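PDB 5HU4: cysteine protease from Listeria monocytogenes, which cleaves the C-terminal sorting signal of surface proteins and, through a thioester intermediate, attaches them covalently to the cell wall. Local coordinates for residues G5-P10 against D69-T74; T83-K88 against V124-K129; I90-V95 against E116-F121. All coordinates share one frame; numbering follows the deposited sequence.

Interaction 1 (G5-P10 against D69-T74)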
# COMPACT_ATOMS: atom_id res chain seq x y z
N GLY A 5 3.90 7.59 -7.65
CA GLY A 5 2.95 8.31 -6.82
C GLY A 5 3.16 8.10 -5.33
O GLY A 5 4.27 7.80 -4.89
N SER A 6 2.09 8.26 -4.56
CA SER A 6 2.16 8.14 -3.11
C SER A 6 1.02 7.31 -2.54
O SER A 6 -0.05 7.20 -3.14
CB SER A 6 2.16 9.52 -2.46
OG SER A 6 3.32 10.26 -2.82
N ILE A 7 1.26 6.72 -1.37
CA ILE A 7 0.22 6.03 -0.63
C ILE A 7 0.24 6.50 0.82
O ILE A 7 1.30 6.73 1.39
CB ILE A 7 0.38 4.49 -0.69
CG1 ILE A 7 -0.73 3.80 0.10
CG2 ILE A 7 1.75 4.06 -0.18
CD1 ILE A 7 -0.56 2.31 0.23
N ALA A 8 -0.94 6.66 1.42
CA ALA A 8 -1.02 7.14 2.79
C ALA A 8 -2.08 6.41 3.60
O ALA A 8 -3.21 6.21 3.15
CB ALA A 8 -1.30 8.63 2.80
N VAL A 9 -1.70 6.00 4.80
CA VAL A 9 -2.63 5.43 5.77
C VAL A 9 -2.52 6.22 7.08
O VAL A 9 -1.74 5.86 7.95
CB VAL A 9 -2.37 3.94 6.04
CG1 VAL A 9 -3.57 3.32 6.72
CG2 VAL A 9 -2.07 3.21 4.74
N PRO A 10 -3.31 7.30 7.20
CA PRO A 10 -3.22 8.26 8.30
C PRO A 10 -3.51 7.68 9.69
O PRO A 10 -3.07 8.24 10.69
CB PRO A 10 -4.26 9.32 7.93
CG PRO A 10 -5.21 8.62 7.02
CD PRO A 10 -4.37 7.66 6.24
N ASP A 69 -10.29 1.35 8.17
CA ASP A 69 -9.45 2.52 8.01
C ASP A 69 -9.33 2.89 6.54
O ASP A 69 -9.45 2.04 5.67
CB ASP A 69 -8.06 2.28 8.60
CG ASP A 69 -8.08 2.13 10.11
OD1 ASP A 69 -9.06 2.57 10.74
OD2 ASP A 69 -7.11 1.57 10.67
N LYS A 70 -9.10 4.17 6.27
CA LYS A 70 -8.96 4.64 4.90
C LYS A 70 -7.53 4.49 4.41
O LYS A 70 -6.57 4.72 5.15
CB LYS A 70 -9.39 6.11 4.79
CG LYS A 70 -10.77 6.41 5.35
CD LYS A 70 -11.85 5.56 4.70
CE LYS A 70 -13.23 6.15 4.93
NZ LYS A 70 -14.25 5.10 5.20
N ILE A 71 -7.39 4.08 3.15
CA ILE A 71 -6.09 4.07 2.48
C ILE A 71 -6.15 5.02 1.30
O ILE A 71 -7.03 4.91 0.44
CB ILE A 71 -5.70 2.66 2.01
CG1 ILE A 71 -5.71 1.67 3.17
CG2 ILE A 71 -4.32 2.69 1.35
CD1 ILE A 71 -5.49 0.24 2.75
N TYR A 72 -5.21 5.96 1.25
CA TYR A 72 -5.19 6.94 0.17
C TYR A 72 -4.05 6.68 -0.80
O TYR A 72 -2.91 6.49 -0.40
CB TYR A 72 -5.10 8.35 0.75
CG TYR A 72 -6.29 8.71 1.60
CD1 TYR A 72 -7.46 9.20 1.03
CD2 TYR A 72 -6.26 8.53 2.98
CE1 TYR A 72 -8.55 9.52 1.81
CE2 TYR A 72 -7.35 8.85 3.77
CZ TYR A 72 -8.49 9.34 3.18
OH TYR A 72 -9.58 9.66 3.95
N LEU A 73 -4.39 6.68 -2.08
CA LEU A 73 -3.43 6.39 -3.14
C LEU A 73 -3.57 7.44 -4.24
O LEU A 73 -4.68 7.85 -4.58
CB LEU A 73 -3.67 4.99 -3.70
CG LEU A 73 -2.74 4.46 -4.79
CD1 LEU A 73 -1.33 4.26 -4.26
CD2 LEU A 73 -3.29 3.16 -5.36
N THR A 74 -2.44 7.89 -4.79
CA THR A 74 -2.48 8.90 -5.84
C THR A 74 -1.37 8.73 -6.87
O THR A 74 -0.27 8.26 -6.56
CB THR A 74 -2.41 10.33 -5.25
OG1 THR A 74 -2.66 11.28 -6.29
CG2 THR A 74 -1.04 10.59 -4.64
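The seam that closes the sortase beta-barrel runs here, where Ser6, Ile7 and Ala8 on the first strand pair antiparallel with Thr74, Leu73 and Tyr72. Ser6 and Thr74 exchange two backbone hydrogen bonds, and Ala8 and Tyr72 exchange two more, Tyr72 N to Ala8 O (2.8 Å) being nearly straight at 174°. Between them Ile7 and Leu73 form a non-hydrogen-bonded pair, where Ile7 CA approaches Tyr72 O at 3.2 Å in a CA-H...O contact. Strand 3-9 is bonded on its other edge to strand 14-19, and strand 70-74 to strand 78-91.

On one face Ile7 and Ile71 lie side by side, Ile7 CD1 to Ile71 CG2 3.9 Å, and Val9 CG2 meets the same methyl at 4.1 Å. Both isoleucines also touch Ile106 and Leu108 of strand 105-111, which places them in the barrel interior. Leu73, with CG anti to its backbone N (chi1 -178°), brings CD1 to 3.4 Å from Ser6 O. On the other face the ring of Pro10 crosses Tyr72 at about a right angle, with Pro10 CD in the plane of the phenol at its edge, 3.9 Å from Tyr72 CD2; the Tyr72 ring also stacks with Tyr141 of helix 135-141.

Interaction 2 (T83-K88 against V124-K129)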
# COMPACT_ATOMS: atom_id res chain seq x y z
N THR A 83 -11.06 1.59 1.44
CA THR A 83 -11.45 1.33 2.83
C THR A 83 -11.11 -0.11 3.20
O THR A 83 -11.60 -1.05 2.58
CB THR A 83 -12.94 1.58 3.07
OG1 THR A 83 -13.23 2.98 2.89
CG2 THR A 83 -13.34 1.17 4.48
N VAL A 84 -10.27 -0.27 4.22
CA VAL A 84 -9.84 -1.58 4.69
C VAL A 84 -11.03 -2.47 5.03
O VAL A 84 -11.88 -2.10 5.85
CB VAL A 84 -8.93 -1.47 5.92
CG1 VAL A 84 -8.59 -2.85 6.46
CG2 VAL A 84 -7.66 -0.70 5.58
N THR A 85 -11.11 -3.64 4.40
CA THR A 85 -12.22 -4.55 4.63
C THR A 85 -11.75 -5.89 5.19
O THR A 85 -12.54 -6.63 5.79
CB THR A 85 -13.01 -4.81 3.33
OG1 THR A 85 -12.13 -5.31 2.32
CG2 THR A 85 -13.65 -3.52 2.84
N GLU A 86 -10.47 -6.21 5.01
CA GLU A 86 -9.93 -7.45 5.55
C GLU A 86 -8.45 -7.32 5.91
O GLU A 86 -7.67 -6.70 5.19
CB GLU A 86 -10.16 -8.61 4.57
CG GLU A 86 -8.97 -9.01 3.72
CD GLU A 86 -9.30 -10.14 2.76
OE1 GLU A 86 -9.96 -9.87 1.73
OE2 GLU A 86 -8.89 -11.29 3.02
N THR A 87 -8.09 -7.88 7.06
CA THR A 87 -6.71 -7.95 7.50
C THR A 87 -6.39 -9.39 7.86
O THR A 87 -7.17 -10.05 8.56
CB THR A 87 -6.43 -7.04 8.72
OG1 THR A 87 -7.28 -7.43 9.80
CG2 THR A 87 -6.69 -5.58 8.37
N LYS A 88 -5.26 -9.90 7.39
CA LYS A 88 -4.94 -11.31 7.58
C LYS A 88 -3.45 -11.59 7.56
O LYS A 88 -2.65 -10.80 7.05
CB LYS A 88 -5.64 -12.15 6.50
CG LYS A 88 -5.21 -11.81 5.08
CD LYS A 88 -6.03 -12.57 4.05
CE LYS A 88 -5.76 -12.05 2.65
NZ LYS A 88 -6.74 -12.58 1.66
N VAL A 124 -6.40 -5.67 2.89
CA VAL A 124 -7.14 -5.42 1.66
C VAL A 124 -8.17 -4.31 1.86
O VAL A 124 -8.90 -4.30 2.86
CB VAL A 124 -7.86 -6.69 1.16
CG1 VAL A 124 -8.83 -6.37 0.03
CG2 VAL A 124 -6.84 -7.73 0.72
N GLY A 125 -8.21 -3.37 0.92
CA GLY A 125 -9.17 -2.28 0.98
C GLY A 125 -9.92 -2.12 -0.33
O GLY A 125 -9.31 -2.07 -1.40
N GLU A 126 -11.25 -2.02 -0.24
CA GLU A 126 -12.08 -1.82 -1.42
C GLU A 126 -12.16 -0.34 -1.79
O GLU A 126 -12.25 0.52 -0.91
CB GLU A 126 -13.48 -2.38 -1.19
CG GLU A 126 -13.52 -3.87 -0.88
CD GLU A 126 -13.12 -4.73 -2.06
OE1 GLU A 126 -13.37 -4.31 -3.21
OE2 GLU A 126 -12.57 -5.83 -1.84
N LEU A 127 -12.14 -0.05 -3.09
CA LEU A 127 -12.24 1.33 -3.56
C LEU A 127 -13.61 1.90 -3.21
O LEU A 127 -14.64 1.27 -3.46
CB LEU A 127 -12.00 1.40 -5.07
CG LEU A 127 -11.96 2.80 -5.69
CD1 LEU A 127 -10.74 3.58 -5.21
CD2 LEU A 127 -11.99 2.72 -7.21
N GLU A 128 -13.61 3.10 -2.63
CA GLU A 128 -14.85 3.70 -2.17
C GLU A 128 -15.20 4.94 -3.00
O GLU A 128 -16.38 5.20 -3.27
CB GLU A 128 -14.74 4.04 -0.68
CG GLU A 128 -15.40 5.34 -0.25
CD GLU A 128 -15.28 5.59 1.24
OE1 GLU A 128 -14.60 4.80 1.93
OE2 GLU A 128 -15.88 6.57 1.74
N LYS A 129 -14.18 5.68 -3.41
CA LYS A 129 -14.38 6.83 -4.29
C LYS A 129 -13.10 7.24 -5.01
O LYS A 129 -11.99 6.94 -4.56
CB LYS A 129 -14.93 8.02 -3.49
CG LYS A 129 -13.87 8.82 -2.75
CD LYS A 129 -14.51 9.80 -1.78
CE LYS A 129 -15.22 9.07 -0.66
NZ LYS A 129 -15.61 9.99 0.45
O HOH W 1 -12.81 -7.31 1.12
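Backbone hydrogen bonds carry most of the pairing between Thr83-Glu86 and Val124-Glu126. Thr83 and Glu126 bond in both directions; Thr83 N to Glu126 O is 2.8 Å, while Glu126 N sits above the carbonyl plane of Thr83 and the N-H...O angle is only 137°. Val124 O accepts both Thr85 N at 2.8 Å and Glu86 N at 3.3 Å, and Val124 N returns a bond to Glu86 O. Two successive residues facing one partner make this a classic beta bulge, which shifts the register by one residue. The two short strand segments run antiparallel at 137° here, within the long pair 78-91 and 119-132 of the sortase barrel. Ahead of the bulge the chains come close: Val84 CA lies 3.8 Å from Gly125 CA.

Apolar contacts gather on the face that bears Glu86 and Val124. The two side chains lie alongside each other, Glu86 CG packing 3.6 Å from Val124 CB, so the aliphatic part of the glutamate runs beside the valine. Thr85 CG2 meets Glu126 CG at 3.7 Å, the two side chains crossing at about a right angle.

Among the polar groups, Glu86 OE2 forms a salt bridge with Lys88 NZ, which approaches from above the carboxylate plane. A water contacts Thr85 OG1 and donates a weak bond to Glu126 OE2. Thr83 OG1 and Glu128 OE1 come within 2.5 Å, and Lys70 NZ is a weak hydrogen-bond partner of Thr83 OG1 and a long ion-pair partner of Glu128 OE1.

Interaction 3 (I90-V95 against E116-F121)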
# COMPACT_ATOMS: atom_id res chain seq x y z
N ILE A 90 -0.80 -14.49 6.18
CA ILE A 90 -0.70 -15.63 5.27
C ILE A 90 0.75 -16.09 5.13
O ILE A 90 1.68 -15.40 5.54
CB ILE A 90 -1.25 -15.30 3.87
CG1 ILE A 90 -0.40 -14.21 3.21
CG2 ILE A 90 -2.70 -14.86 3.96
CD1 ILE A 90 -0.74 -13.97 1.76
N ASP A 91 0.93 -17.27 4.54
CA ASP A 91 2.26 -17.76 4.20
C ASP A 91 2.72 -17.09 2.91
O ASP A 91 1.90 -16.76 2.05
CB ASP A 91 2.26 -19.28 4.05
CG ASP A 91 3.66 -19.85 3.93
OD1 ASP A 91 4.15 -20.00 2.79
OD2 ASP A 91 4.28 -20.16 4.98
N GLU A 92 4.03 -16.87 2.78
CA GLU A 92 4.57 -16.14 1.64
C GLU A 92 4.32 -16.84 0.32
O GLU A 92 4.34 -16.22 -0.74
CB GLU A 92 6.07 -15.91 1.83
CG GLU A 92 6.88 -17.18 2.03
CD GLU A 92 8.36 -16.92 2.16
OE1 GLU A 92 8.76 -15.74 2.27
OE2 GLU A 92 9.14 -17.90 2.15
N THR A 93 4.09 -18.15 0.38
CA THR A 93 3.86 -18.94 -0.83
C THR A 93 2.50 -18.63 -1.46
O THR A 93 2.32 -18.82 -2.66
CB THR A 93 3.95 -20.45 -0.54
OG1 THR A 93 3.25 -20.75 0.68
CG2 THR A 93 5.41 -20.87 -0.39
N GLU A 94 1.55 -18.16 -0.66
CA GLU A 94 0.23 -17.81 -1.20
C GLU A 94 0.28 -16.53 -2.01
O GLU A 94 -0.04 -15.45 -1.50
CB GLU A 94 -0.78 -17.63 -0.08
CG GLU A 94 -1.34 -18.94 0.47
CD GLU A 94 -2.42 -19.56 -0.42
OE1 GLU A 94 -3.13 -18.79 -1.10
OE2 GLU A 94 -2.56 -20.82 -0.43
N VAL A 95 0.65 -16.67 -3.28
CA VAL A 95 0.83 -15.54 -4.18
C VAL A 95 -0.52 -15.02 -4.70
O VAL A 95 -0.60 -13.92 -5.25
CB VAL A 95 1.74 -15.94 -5.36
CG1 VAL A 95 2.07 -14.74 -6.25
CG2 VAL A 95 3.03 -16.58 -4.84
N GLU A 116 13.60 -12.56 9.89
CA GLU A 116 13.30 -13.45 8.77
C GLU A 116 12.04 -14.26 9.06
O GLU A 116 11.89 -14.83 10.15
CB GLU A 116 14.47 -14.39 8.48
CG GLU A 116 15.16 -14.14 7.13
CD GLU A 116 14.18 -13.91 5.99
OE1 GLU A 116 13.14 -14.60 5.93
OE2 GLU A 116 14.45 -13.02 5.15
N THR A 117 11.14 -14.29 8.09
CA THR A 117 9.86 -14.96 8.27
C THR A 117 9.25 -15.38 6.94
O THR A 117 9.46 -14.74 5.91
CB THR A 117 8.86 -14.05 9.01
OG1 THR A 117 7.60 -14.72 9.12
CG2 THR A 117 8.68 -12.73 8.27
N THR A 118 8.50 -16.48 6.97
CA THR A 118 7.80 -16.96 5.79
C THR A 118 6.35 -16.51 5.81
O THR A 118 5.56 -16.88 4.95
CB THR A 118 7.85 -18.50 5.69
OG1 THR A 118 7.21 -19.07 6.84
CG2 THR A 118 9.29 -18.98 5.63
N LYS A 119 6.01 -15.69 6.80
CA LYS A 119 4.64 -15.23 6.97
C LYS A 119 4.48 -13.76 6.60
O LYS A 119 5.37 -12.94 6.85
CB LYS A 119 4.18 -15.47 8.41
CG LYS A 119 4.01 -16.94 8.78
CD LYS A 119 3.64 -17.78 7.57
CE LYS A 119 3.41 -19.24 7.94
NZ LYS A 119 2.25 -19.42 8.86
N ARG A 120 3.35 -13.44 5.99
CA ARG A 120 3.07 -12.07 5.55
C ARG A 120 1.78 -11.55 6.16
O ARG A 120 0.81 -12.29 6.30
CB ARG A 120 2.97 -12.02 4.02
CG ARG A 120 4.22 -12.48 3.28
CD ARG A 120 5.34 -11.46 3.40
NE ARG A 120 6.58 -11.96 2.82
CZ ARG A 120 7.46 -12.72 3.46
NH1 ARG A 120 7.24 -13.07 4.72
NH2 ARG A 120 8.56 -13.12 2.85
N PHE A 121 1.77 -10.27 6.53
CA PHE A 121 0.54 -9.62 6.93
C PHE A 121 -0.07 -8.92 5.72
O PHE A 121 0.62 -8.22 4.99
CB PHE A 121 0.78 -8.61 8.06
CG PHE A 121 -0.47 -7.94 8.55
CD1 PHE A 121 -0.90 -6.74 7.99
CD2 PHE A 121 -1.23 -8.50 9.56
CE1 PHE A 121 -2.05 -6.12 8.44
CE2 PHE A 121 -2.39 -7.88 10.01
CZ PHE A 121 -2.79 -6.69 9.45
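Ile90 and Arg120 form an antiparallel hydrogen-bonded pair, Ile90 N to Arg120 O at 2.7 Å and Arg120 N to Ile90 O at 2.6 Å, and Glu92 N extends the ladder to Thr118 O as the first chain enters a type I turn over Asp91-Glu94.

The main side-chain link is the salt bridge from Glu92 OE1 to Arg120 NH2 (2.7 Å). With Glu92 CG lodged between its own N and carbonyl carbon (chi1 57°) and the chain extended beyond, the carboxylate reaches across Thr118 to the arginine, its plane turned 77° from the guanidinium. Glu92 CB lies over one guanidinium face, 3.8 Å above the plane. Arg120 NH1 donates in that plane to both Thr117 O and Lys119 O, although it stands above each carbonyl plane. These two bonds hold the guanidinium in its rotation, while Glu92 OE1 meets NH2 from over the face. Asp91 OD2 lies 3.2 Å from Lys119 CE, the two side chains passing at a slant, while NZ stays beyond salt-bridge range. Asp91 OD1 instead accepts from Thr93 N in an Asx turn. Ile90 CG1 touches Arg120 CB at 4.1 Å.

Thr117 OG1 takes Lys119 N in an ST turn and is hydrogen-bonded to Asp112 OD1. In sortase nomenclature 90-95 leads from strand 78-91 into the beta6/beta7 loop, and 116-118 ends the beta7/beta8 loop that follows Cys111. The contact sits at the end of the long antiparallel pair of strands 78-91 and 119-132; on the side of strand 105-111, both Thr117 and Arg120 touch the acyl-thioester residue Cys111, and Phe121 is bonded through its backbone to Thr110.

How the interactions relate
From the N terminus, strand 3-9 pairs with strand 70-74 in interaction 1, closing a loop of 58 residues that holds strands 14-19, 31-33 and 44-48. The chain then turns into strand 78-91, which pairs with strand 70-74; Asp69 O and Val84 N join interactions 1 and 2 through a probable hydrogen bond, and Ile71 packs on Val84. Interaction 2 follows in series, bringing strand 78-91 against strand 119-132. Interaction 3 lies within that second loop, binding the later part of strand 78-91 to the start of strand 119-132 and enclosing strand 105-111. Phe121 packs on Thr87 and Lys88, linking interactions 2 and 3, whereas interactions 1 and 3 do not touch.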